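Local coordinates for ribonuclease S-F11 (Nicotiana alata, PDB 1IOO), which cleaves RNA as a secreted RNase T2-type endonuclease of the style, associated with gametophytic self-incompatibility, the rejection of self pollen, at residues Thr10-Phe15 and Asn28-Gly33; Cys21-Pro26 and His66-Lys71; Met59-Asp64 and Tyr76-Gln81. All coordinates share one frame; numbering follows the deposited sequence.

Contact 1 (Thr10-Phe15 and Asn28-Gly33); sequences TWPASF and NFTIHG. With NAG (2-acetamido-2-deoxy-beta-D-glucopyranose), chain C.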
loop_
_atom_site.group_PDB
_atom_site.type_symbol
_atom_site.label_atom_id
_atom_site.label_comp_id
_atom_site.label_asym_id
_atom_site.label_seq_id
_atom_site.Cartn_x
_atom_site.Cartn_y
_atom_site.Cartn_z
ATOM N N THR A 10 -3.528 -0.973 -0.669
ATOM C CA THR A 10 -4.382 -1.359 -1.776
ATOM C C THR A 10 -5.852 -1.378 -1.375
ATOM O O THR A 10 -6.195 -1.757 -0.258
ATOM C CB THR A 10 -4.083 -2.810 -2.224
ATOM O OG1 THR A 10 -2.762 -2.898 -2.766
ATOM C CG2 THR A 10 -5.110 -3.281 -3.245
ATOM N N TRP A 11 -6.706 -0.913 -2.277
ATOM C CA TRP A 11 -8.135 -1.072 -2.098
ATOM C C TRP A 11 -8.525 -2.347 -2.843
ATOM O O TRP A 11 -8.579 -2.357 -4.069
ATOM C CB TRP A 11 -8.895 0.141 -2.652
ATOM C CG TRP A 11 -10.396 0.034 -2.499
ATOM C CD1 TRP A 11 -11.326 0.141 -3.492
ATOM C CD2 TRP A 11 -11.127 -0.226 -1.289
ATOM N NE1 TRP A 11 -12.587 -0.039 -2.982
ATOM C CE2 TRP A 11 -12.497 -0.268 -1.634
ATOM C CE3 TRP A 11 -10.757 -0.428 0.050
ATOM C CZ2 TRP A 11 -13.501 -0.507 -0.689
ATOM C CZ3 TRP A 11 -11.757 -0.668 0.993
ATOM C CH2 TRP A 11 -13.114 -0.705 0.614
ATOM N N PRO A 12 -8.715 -3.463 -2.113
ATOM C CA PRO A 12 -9.053 -4.775 -2.679
ATOM C C PRO A 12 -10.073 -4.826 -3.799
ATOM O O PRO A 12 -9.836 -5.472 -4.823
ATOM C CB PRO A 12 -9.455 -5.585 -1.455
ATOM C CG PRO A 12 -8.532 -5.031 -0.411
ATOM C CD PRO A 12 -8.695 -3.542 -0.643
ATOM N N ALA A 13 -11.208 -4.164 -3.618
ATOM C CA ALA A 13 -12.236 -4.179 -4.648
ATOM C C ALA A 13 -11.679 -3.704 -5.985
ATOM O O ALA A 13 -11.995 -4.264 -7.034
ATOM C CB ALA A 13 -13.413 -3.324 -4.222
ATOM N N SER A 14 -10.845 -2.670 -5.948
ATOM C CA SER A 14 -10.249 -2.152 -7.169
ATOM C C SER A 14 -9.163 -3.093 -7.690
ATOM O O SER A 14 -9.100 -3.385 -8.883
ATOM C CB SER A 14 -9.658 -0.762 -6.924
ATOM O OG SER A 14 -9.162 -0.200 -8.126
ATOM N N PHE A 15 -8.310 -3.574 -6.791
ATOM C CA PHE A 15 -7.238 -4.466 -7.196
ATOM C C PHE A 15 -7.781 -5.710 -7.895
ATOM O O PHE A 15 -7.242 -6.140 -8.912
ATOM C CB PHE A 15 -6.403 -4.906 -5.989
ATOM C CG PHE A 15 -5.245 -5.792 -6.352
ATOM C CD1 PHE A 15 -4.005 -5.244 -6.659
ATOM C CD2 PHE A 15 -5.412 -7.170 -6.433
ATOM C CE1 PHE A 15 -2.941 -6.058 -7.045
ATOM C CE2 PHE A 15 -4.362 -7.997 -6.820
ATOM C CZ PHE A 15 -3.121 -7.439 -7.127
ATOM N N ASN A 28 -11.663 -3.866 3.152
ATOM C CA ASN A 28 -10.812 -2.936 3.867
ATOM C C ASN A 28 -9.482 -2.823 3.161
ATOM O O ASN A 28 -9.102 -3.722 2.411
ATOM C CB ASN A 28 -10.601 -3.444 5.291
ATOM C CG ASN A 28 -10.269 -2.338 6.276
ATOM O OD1 ASN A 28 -10.190 -1.160 5.925
ATOM N ND2 ASN A 28 -10.084 -2.740 7.531
ATOM N N PHE A 29 -8.775 -1.722 3.379
ATOM C CA PHE A 29 -7.482 -1.553 2.747
ATOM C C PHE A 29 -6.501 -2.587 3.255
ATOM O O PHE A 29 -6.549 -2.990 4.419
ATOM C CB PHE A 29 -6.906 -0.154 3.000
ATOM C CG PHE A 29 -7.641 0.938 2.288
ATOM C CD1 PHE A 29 -8.781 1.500 2.845
ATOM C CD2 PHE A 29 -7.210 1.386 1.041
ATOM C CE1 PHE A 29 -9.488 2.492 2.178
ATOM C CE2 PHE A 29 -7.911 2.378 0.358
ATOM C CZ PHE A 29 -9.054 2.932 0.927
ATOM N N THR A 30 -5.641 -3.052 2.361
ATOM C CA THR A 30 -4.606 -4.005 2.718
ATOM C C THR A 30 -3.258 -3.482 2.264
ATOM O O THR A 30 -3.190 -2.561 1.454
ATOM C CB THR A 30 -4.841 -5.383 2.077
ATOM O OG1 THR A 30 -4.875 -5.244 0.656
ATOM C CG2 THR A 30 -6.147 -5.987 2.570
ATOM N N ILE A 31 -2.184 -4.046 2.799
ATOM C CA ILE A 31 -0.853 -3.596 2.432
ATOM C C ILE A 31 -0.425 -4.151 1.079
ATOM O O ILE A 31 -0.555 -5.350 0.818
ATOM C CB ILE A 31 0.195 -4.057 3.452
ATOM C CG1 ILE A 31 -0.133 -3.487 4.831
ATOM C CG2 ILE A 31 1.588 -3.636 2.990
ATOM C CD1 ILE A 31 0.645 -4.148 5.954
ATOM N N HIS A 32 0.057 -3.266 0.212
ATOM C CA HIS A 32 0.603 -3.677 -1.079
ATOM C C HIS A 32 2.113 -3.713 -0.984
ATOM O O HIS A 32 2.778 -4.575 -1.564
ATOM C CB HIS A 32 0.209 -2.699 -2.184
ATOM C CG HIS A 32 0.784 -3.053 -3.519
ATOM N ND1 HIS A 32 0.549 -4.266 -4.130
ATOM C CD2 HIS A 32 1.600 -2.363 -4.351
ATOM C CE1 HIS A 32 1.199 -4.309 -5.281
ATOM N NE2 HIS A 32 1.844 -3.167 -5.438
ATOM N N GLY A 33 2.648 -2.767 -0.221
ATOM C CA GLY A 33 4.076 -2.703 -0.009
ATOM C C GLY A 33 4.519 -1.577 0.903
ATOM O O GLY A 33 3.737 -0.727 1.337
HETATM C C1 NAG C . -9.798 -1.793 8.592
HETATM C C2 NAG C . -10.621 -2.193 9.829
HETATM C C3 NAG C . -10.252 -1.327 11.029
HETATM C C4 NAG C . -8.751 -1.420 11.266
HETATM C C5 NAG C . -8.023 -0.964 9.999
HETATM C C6 NAG C . -6.518 -1.052 10.144
HETATM C C7 NAG C . -12.908 -2.916 10.085
HETATM C C8 NAG C . -14.374 -2.522 10.038
HETATM N N2 NAG C . -12.038 -2.067 9.546
HETATM O O3 NAG C . -10.949 -1.787 12.178
HETATM O O4 NAG C . -8.384 -0.584 12.375
HETATM O O5 NAG C . -8.392 -1.818 8.893
HETATM O O6 NAG C . -6.097 -2.402 10.267
HETATM O O7 NAG C . -12.573 -3.984 10.609
HETATM O O HOH W 1 -1.912 -6.023 -2.626
#
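T10 and T30 form an antiparallel hydrogen-bonded pair with CA atoms 5.2 Å apart: T10 N donates to T30 O at 2.7 Å, and T30 N returns a bond of 3.0 Å to T10 O. The T10 carbonyl also receives a CA-H...O contact from F29, so two consecutive residues cover it. Strand 4-10 ends here, and W11, at the N-cap position of helix 12-18, leads the chain away. Its CG stands trans to the backbone N (chi1 180°), which carries the indole to F29. W11 CE3 sits 3.7 Å above the centre of the F29 ring, with the planes of the two rings inclined at 44°, while CZ3 reaches N28 CA. Leucines L117, L118 and L121 of helix 117-123 pack on the pair; separately, W11 NE1 bonds to the carbonyl of R195. P12 continues the packing with its ring carbons: CD lies 3.1 Å from N28 O, and CG rests against both OG1 and CG2 of T30. The CB of N28 points away from 10-15, and its ND2 is covalently joined to C1 of the N-acetylglucosamine; that sugar is also hydrogen-bonded by K112. Further along the strand, T10 OG1 comes within 3.0 Å of H32 CB, a tight approach, and a water bridges T10 OG1 to H32 ND1, weakly on the histidine side. A classic beta bulge follows, H32 and G33 sharing V8 of strand 4-10 as their partner. The pairing thus belongs to the central antiparallel sheet of the RNase T2 fold and abuts its active site, where H32 is the proton donor.

Contact 2 (Cys21-Pro26 and His66-Lys71); sequences CERIAP and HWMQLK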
loop_
_atom_site.group_PDB
_atom_site.type_symbol
_atom_site.label_atom_id
_atom_site.label_comp_id
_atom_site.label_asym_id
_atom_site.label_seq_id
_atom_site.Cartn_x
_atom_site.Cartn_y
_atom_site.Cartn_z
ATOM N N CYS A 21 -7.703 -12.216 -9.109
ATOM C CA CYS A 21 -7.518 -12.543 -7.699
ATOM C C CYS A 21 -7.931 -13.967 -7.393
ATOM O O CYS A 21 -8.921 -14.471 -7.924
ATOM C CB CYS A 21 -8.339 -11.612 -6.806
ATOM S SG CYS A 21 -7.660 -9.933 -6.678
ATOM N N GLU A 22 -7.160 -14.613 -6.524
ATOM C CA GLU A 22 -7.466 -15.962 -6.081
ATOM C C GLU A 22 -8.070 -15.928 -4.683
ATOM O O GLU A 22 -8.575 -16.933 -4.187
ATOM C CB GLU A 22 -6.205 -16.827 -6.080
ATOM C CG GLU A 22 -5.738 -17.263 -7.461
ATOM C CD GLU A 22 -6.736 -18.173 -8.162
ATOM O OE1 GLU A 22 -7.407 -18.969 -7.470
ATOM O OE2 GLU A 22 -6.836 -18.106 -9.404
ATOM N N ARG A 23 -7.996 -14.763 -4.048
ATOM C CA ARG A 23 -8.569 -14.566 -2.717
ATOM C C ARG A 23 -9.776 -13.649 -2.794
ATOM O O ARG A 23 -9.875 -12.822 -3.702
ATOM C CB ARG A 23 -7.568 -13.887 -1.763
ATOM C CG ARG A 23 -6.277 -14.647 -1.469
ATOM C CD ARG A 23 -6.536 -15.968 -0.744
ATOM N NE ARG A 23 -7.029 -15.788 0.626
ATOM C CZ ARG A 23 -6.256 -15.562 1.685
ATOM N NH1 ARG A 23 -4.938 -15.488 1.545
ATOM N NH2 ARG A 23 -6.802 -15.409 2.893
ATOM N N ILE A 24 -10.709 -13.811 -1.862
ATOM C CA ILE A 24 -11.848 -12.907 -1.798
ATOM C C ILE A 24 -11.353 -11.538 -1.362
ATOM O O ILE A 24 -10.587 -11.440 -0.408
ATOM C CB ILE A 24 -12.907 -13.400 -0.771
ATOM C CG1 ILE A 24 -13.511 -14.731 -1.230
ATOM C CG2 ILE A 24 -13.998 -12.349 -0.593
ATOM C CD1 ILE A 24 -14.289 -14.654 -2.525
ATOM N N ALA A 25 -11.753 -10.490 -2.074
ATOM C CA ALA A 25 -11.292 -9.143 -1.747
ATOM C C ALA A 25 -11.844 -8.665 -0.410
ATOM O O ALA A 25 -13.057 -8.583 -0.228
ATOM C CB ALA A 25 -11.693 -8.169 -2.846
ATOM N N PRO A 26 -10.959 -8.366 0.560
ATOM C CA PRO A 26 -11.445 -7.885 1.858
ATOM C C PRO A 26 -12.098 -6.521 1.673
ATOM O O PRO A 26 -11.737 -5.782 0.760
ATOM C CB PRO A 26 -10.168 -7.771 2.685
ATOM C CG PRO A 26 -9.284 -8.821 2.095
ATOM C CD PRO A 26 -9.513 -8.648 0.616
ATOM N N HIS A 66 -3.513 -8.737 6.968
ATOM C CA HIS A 66 -3.192 -7.334 6.698
ATOM C C HIS A 66 -2.424 -7.120 5.403
ATOM O O HIS A 66 -2.478 -6.033 4.831
ATOM C CB HIS A 66 -2.434 -6.749 7.882
ATOM C CG HIS A 66 -3.248 -6.714 9.134
ATOM N ND1 HIS A 66 -3.020 -7.555 10.204
ATOM C CD2 HIS A 66 -4.336 -5.978 9.458
ATOM C CE1 HIS A 66 -3.937 -7.336 11.131
ATOM N NE2 HIS A 66 -4.748 -6.385 10.703
ATOM N N TRP A 67 -1.681 -8.131 4.973
ATOM C CA TRP A 67 -0.926 -8.070 3.721
ATOM C C TRP A 67 -1.333 -9.237 2.833
ATOM O O TRP A 67 -0.498 -9.915 2.238
ATOM C CB TRP A 67 0.583 -8.137 4.011
ATOM C CG TRP A 67 1.483 -7.621 2.899
ATOM C CD1 TRP A 67 1.290 -7.746 1.547
ATOM C CD2 TRP A 67 2.745 -6.962 3.060
ATOM N NE1 TRP A 67 2.358 -7.207 0.862
ATOM C CE2 TRP A 67 3.264 -6.721 1.767
ATOM C CE3 TRP A 67 3.490 -6.555 4.174
ATOM C CZ2 TRP A 67 4.494 -6.088 1.558
ATOM C CZ3 TRP A 67 4.712 -5.927 3.967
ATOM C CH2 TRP A 67 5.201 -5.701 2.668
ATOM N N MET A 68 -2.638 -9.468 2.754
ATOM C CA MET A 68 -3.159 -10.584 1.991
ATOM C C MET A 68 -2.622 -10.593 0.570
ATOM O O MET A 68 -2.655 -9.577 -0.124
ATOM C CB MET A 68 -4.688 -10.547 1.971
ATOM C CG MET A 68 -5.316 -11.849 1.497
ATOM S SD MET A 68 -7.117 -11.845 1.569
ATOM C CE MET A 68 -7.415 -11.880 3.350
ATOM N N GLN A 69 -2.095 -11.741 0.159
ATOM C CA GLN A 69 -1.594 -11.912 -1.199
ATOM C C GLN A 69 -2.756 -12.315 -2.100
ATOM O O GLN A 69 -3.006 -13.495 -2.338
ATOM C CB GLN A 69 -0.481 -12.955 -1.182
ATOM C CG GLN A 69 0.620 -12.597 -0.176
ATOM C CD GLN A 69 1.595 -13.728 0.061
ATOM O OE1 GLN A 69 2.713 -13.722 -0.453
ATOM N NE2 GLN A 69 1.172 -14.713 0.844
ATOM N N LEU A 70 -3.475 -11.298 -2.561
ATOM C CA LEU A 70 -4.712 -11.437 -3.324
ATOM C C LEU A 70 -4.592 -12.274 -4.596
ATOM O O LEU A 70 -5.580 -12.861 -5.028
ATOM C CB LEU A 70 -5.238 -10.044 -3.678
ATOM C CG LEU A 70 -5.547 -9.152 -2.471
ATOM C CD1 LEU A 70 -5.876 -7.746 -2.951
ATOM C CD2 LEU A 70 -6.700 -9.748 -1.677
ATOM N N LYS A 71 -3.412 -12.338 -5.198
ATOM C CA LYS A 71 -3.258 -13.052 -6.473
ATOM C C LYS A 71 -3.079 -14.563 -6.311
ATOM O O LYS A 71 -3.118 -15.294 -7.302
ATOM C CB LYS A 71 -2.062 -12.487 -7.244
ATOM C CG LYS A 71 -2.274 -11.076 -7.762
ATOM C CD LYS A 71 -0.970 -10.296 -7.837
ATOM C CE LYS A 71 0.031 -10.913 -8.792
ATOM N NZ LYS A 71 1.286 -10.100 -8.831
HETATM O O HOH W 2 -2.885 -15.720 -0.633
#
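R23 and L70 bring together two irregular loops of the RNase T2 fold, one following helix 12-18 and the other built round an inverse gamma turn centred on Q69. The close side is made by backbone: L70 O accepts from E22 N at 2.8 Å and from R23 N at 3.2 Å. Two successive amides thus grip one oxygen. Next to this carbonyl, L70 CB touches C21 SG, the sulfur bonded to C16, and L70 CD2 lies 3.8 Å from P26 CD, with F15 of helix 12-18 covering the leucine further. The more open side belongs to E22 and K71, where E22 CG brushes K71 O and the glutamate carboxylate turns to H20; K71 is exposed, its CB directed away from 21-26. Between these regions R23 bends at chi2 and chi3 and folds its guanidinium over M68, whose SD stands 3.7 Å above the centre of that plane; P26 CG also meets this sulfur, the proline and methionine side chains crossing at a slant. NH1 also makes a salt bridge to D64. An alanine in place of R23 would strip M68 of its flat cover and is likely to leave the D64 carboxylate without this charged mate. In the guanidinium plane, at the edge of the group, a water 3.0 Å from R23 NH1 connects it to Q69 O.

Contact 3 (Met59-Asp64 and Tyr76-Gln81); sequences MLNDLD and YGRTEQ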
loop_
_atom_site.group_PDB
_atom_site.type_symbol
_atom_site.label_atom_id
_atom_site.label_comp_id
_atom_site.label_asym_id
_atom_site.label_seq_id
_atom_site.Cartn_x
_atom_site.Cartn_y
_atom_site.Cartn_z
ATOM N N MET A 59 2.927 -14.115 13.121
ATOM C CA MET A 59 3.330 -13.234 12.027
ATOM C C MET A 59 2.680 -13.664 10.719
ATOM O O MET A 59 2.229 -12.828 9.933
ATOM C CB MET A 59 4.855 -13.214 11.876
ATOM C CG MET A 59 5.363 -12.300 10.760
ATOM S SD MET A 59 4.902 -10.546 10.939
ATOM C CE MET A 59 6.376 -9.891 11.700
ATOM N N LEU A 60 2.629 -14.972 10.487
ATOM C CA LEU A 60 2.018 -15.494 9.278
ATOM C C LEU A 60 0.527 -15.159 9.231
ATOM O O LEU A 60 0.022 -14.708 8.205
ATOM C CB LEU A 60 2.237 -17.009 9.174
ATOM C CG LEU A 60 1.550 -17.735 8.012
ATOM C CD1 LEU A 60 1.854 -17.046 6.686
ATOM C CD2 LEU A 60 2.037 -19.175 7.985
ATOM N N ASN A 61 -0.173 -15.367 10.343
ATOM C CA ASN A 61 -1.595 -15.052 10.387
ATOM C C ASN A 61 -1.833 -13.557 10.227
ATOM O O ASN A 61 -2.786 -13.139 9.570
ATOM C CB ASN A 61 -2.228 -15.516 11.702
ATOM C CG ASN A 61 -2.350 -17.018 11.786
ATOM O OD1 ASN A 61 -2.652 -17.684 10.795
ATOM N ND2 ASN A 61 -2.130 -17.564 12.977
ATOM N N ASP A 62 -0.970 -12.750 10.836
ATOM C CA ASP A 62 -1.103 -11.303 10.747
ATOM C C ASP A 62 -0.908 -10.819 9.316
ATOM O O ASP A 62 -1.675 -9.993 8.821
ATOM C CB ASP A 62 -0.092 -10.591 11.656
ATOM C CG ASP A 62 -0.443 -10.696 13.134
ATOM O OD1 ASP A 62 -1.613 -10.970 13.463
ATOM O OD2 ASP A 62 0.458 -10.483 13.970
ATOM N N LEU A 63 0.104 -11.356 8.643
ATOM C CA LEU A 63 0.396 -10.944 7.278
ATOM C C LEU A 63 -0.661 -11.430 6.301
ATOM O O LEU A 63 -1.022 -10.710 5.373
ATOM C CB LEU A 63 1.780 -11.436 6.849
ATOM C CG LEU A 63 2.933 -10.683 7.519
ATOM C CD1 LEU A 63 4.246 -11.392 7.208
ATOM C CD2 LEU A 63 2.952 -9.235 7.036
ATOM N N ASP A 64 -1.166 -12.643 6.498
ATOM C CA ASP A 64 -2.179 -13.156 5.584
ATOM C C ASP A 64 -3.420 -12.279 5.591
ATOM O O ASP A 64 -4.124 -12.177 4.587
ATOM C CB ASP A 64 -2.574 -14.593 5.908
ATOM C CG ASP A 64 -3.532 -15.154 4.882
ATOM O OD1 ASP A 64 -4.722 -15.358 5.205
ATOM O OD2 ASP A 64 -3.102 -15.361 3.732
ATOM N N TYR A 76 -1.219 -21.713 -0.955
ATOM C CA TYR A 76 0.043 -21.360 -1.600
ATOM C C TYR A 76 0.618 -20.074 -1.003
ATOM O O TYR A 76 1.822 -19.967 -0.761
ATOM C CB TYR A 76 -0.155 -21.177 -3.109
ATOM C CG TYR A 76 1.155 -21.070 -3.848
ATOM C CD1 TYR A 76 1.871 -22.217 -4.187
ATOM C CD2 TYR A 76 1.714 -19.826 -4.147
ATOM C CE1 TYR A 76 3.114 -22.135 -4.800
ATOM C CE2 TYR A 76 2.963 -19.732 -4.760
ATOM C CZ TYR A 76 3.655 -20.893 -5.081
ATOM O OH TYR A 76 4.902 -20.807 -5.664
ATOM N N GLY A 77 -0.250 -19.097 -0.772
ATOM C CA GLY A 77 0.200 -17.847 -0.197
ATOM C C GLY A 77 0.855 -18.028 1.162
ATOM O O GLY A 77 1.925 -17.478 1.417
ATOM N N ARG A 78 0.223 -18.814 2.028
ATOM C CA ARG A 78 0.727 -19.032 3.382
ATOM C C ARG A 78 1.983 -19.897 3.399
ATOM O O ARG A 78 2.854 -19.720 4.251
ATOM C CB ARG A 78 -0.345 -19.705 4.239
ATOM C CG ARG A 78 -1.520 -18.814 4.614
ATOM C CD ARG A 78 -2.546 -19.609 5.407
ATOM N NE ARG A 78 -1.984 -20.099 6.659
ATOM C CZ ARG A 78 -1.948 -19.397 7.787
ATOM N NH1 ARG A 78 -2.454 -18.172 7.827
ATOM N NH2 ARG A 78 -1.384 -19.913 8.874
ATOM N N THR A 79 2.074 -20.822 2.451
ATOM C CA THR A 79 3.193 -21.754 2.397
ATOM C C THR A 79 4.407 -21.188 1.657
ATOM O O THR A 79 5.513 -21.171 2.199
ATOM C CB THR A 79 2.781 -23.078 1.708
ATOM O OG1 THR A 79 1.689 -23.666 2.424
ATOM C CG2 THR A 79 3.948 -24.058 1.699
ATOM N N GLU A 80 4.203 -20.717 0.430
ATOM C CA GLU A 80 5.320 -20.249 -0.387
ATOM C C GLU A 80 5.535 -18.737 -0.303
ATOM O O GLU A 80 6.569 -18.235 -0.748
ATOM C CB GLU A 80 5.141 -20.708 -1.832
ATOM C CG GLU A 80 4.961 -22.219 -1.973
ATOM C CD GLU A 80 5.979 -23.022 -1.177
ATOM O OE1 GLU A 80 7.166 -22.644 -1.167
ATOM O OE2 GLU A 80 5.591 -24.039 -0.567
ATOM N N GLN A 81 4.553 -18.013 0.231
ATOM C CA GLN A 81 4.678 -16.562 0.457
ATOM C C GLN A 81 5.364 -15.842 -0.723
ATOM O O GLN A 81 6.290 -15.047 -0.536
ATOM C CB GLN A 81 5.474 -16.379 1.760
ATOM C CG GLN A 81 4.821 -17.161 2.914
ATOM C CD GLN A 81 5.602 -17.189 4.209
ATOM O OE1 GLN A 81 6.494 -16.376 4.448
ATOM N NE2 GLN A 81 5.249 -18.137 5.071
HETATM O O HOH W 3 -4.769 -17.221 7.123
#
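R78 leaves its helix extended at chi2 (177°) and bends at chi3 (62°), which swings the guanidinium across to N61. The asparagine turns its amide back toward that group, although its CB starts away from the partner helix. N61 OD1 is then gripped end-on by two nitrogens: R78 NH1 at 3.0 Å and R78 NH2 at 3.2 Å, both bent rather than straight. The oxygen stays near the guanidinium plane, whereas NH2 rises well above the carbonyl plane of N61, so the two donors do not use it equally well. L60 closes over one face, its CG 3.7 Å above the guanidinium plane and its CD2 3.6 Å from R78 NH2; CD1 touches Q81 NE2. Q81 NE2 is itself held, donating to R78 O at 3.0 Å within its own helix end and also to F55 O, while Q81 OE1 meets the hydroxyl of Y52. The helix segments 59-64 and 76-80 cross at 137° with axes 10.7 Å apart, a separation that side chains as long as R78 can span. D64 OD1 lies 4.5 Å from R78 NH1, too far for a salt bridge, and a water joins them, weakly on the arginine side. The direct bonds of R78 across the contact thus go to a neutral amide, while D64 acts through the water and probably through longer-range attraction.

From the N terminus, strand 4-10 runs into residues 10-15, and contact 1 closes the first loop when 28-33 returns beside them. Residues 21-26 lie inside that loop yet pair with 66-71, where contact 2 closes, so contact 2 crosses contact 1. Contact 3 opens at 59-64, inside the long loop of contact 2, and closes at 76-81 beyond it; these two also cross, whereas contacts 1 and 3 follow in series without touching. In space contact 2 touches both others: I31 N meets H66 O at 2.9 Å on the strand side, and Q69 NE2 meets G77 O at 2.9 Å on the helix side. Together they tie the central sheet to helices 57-66 and 74-80.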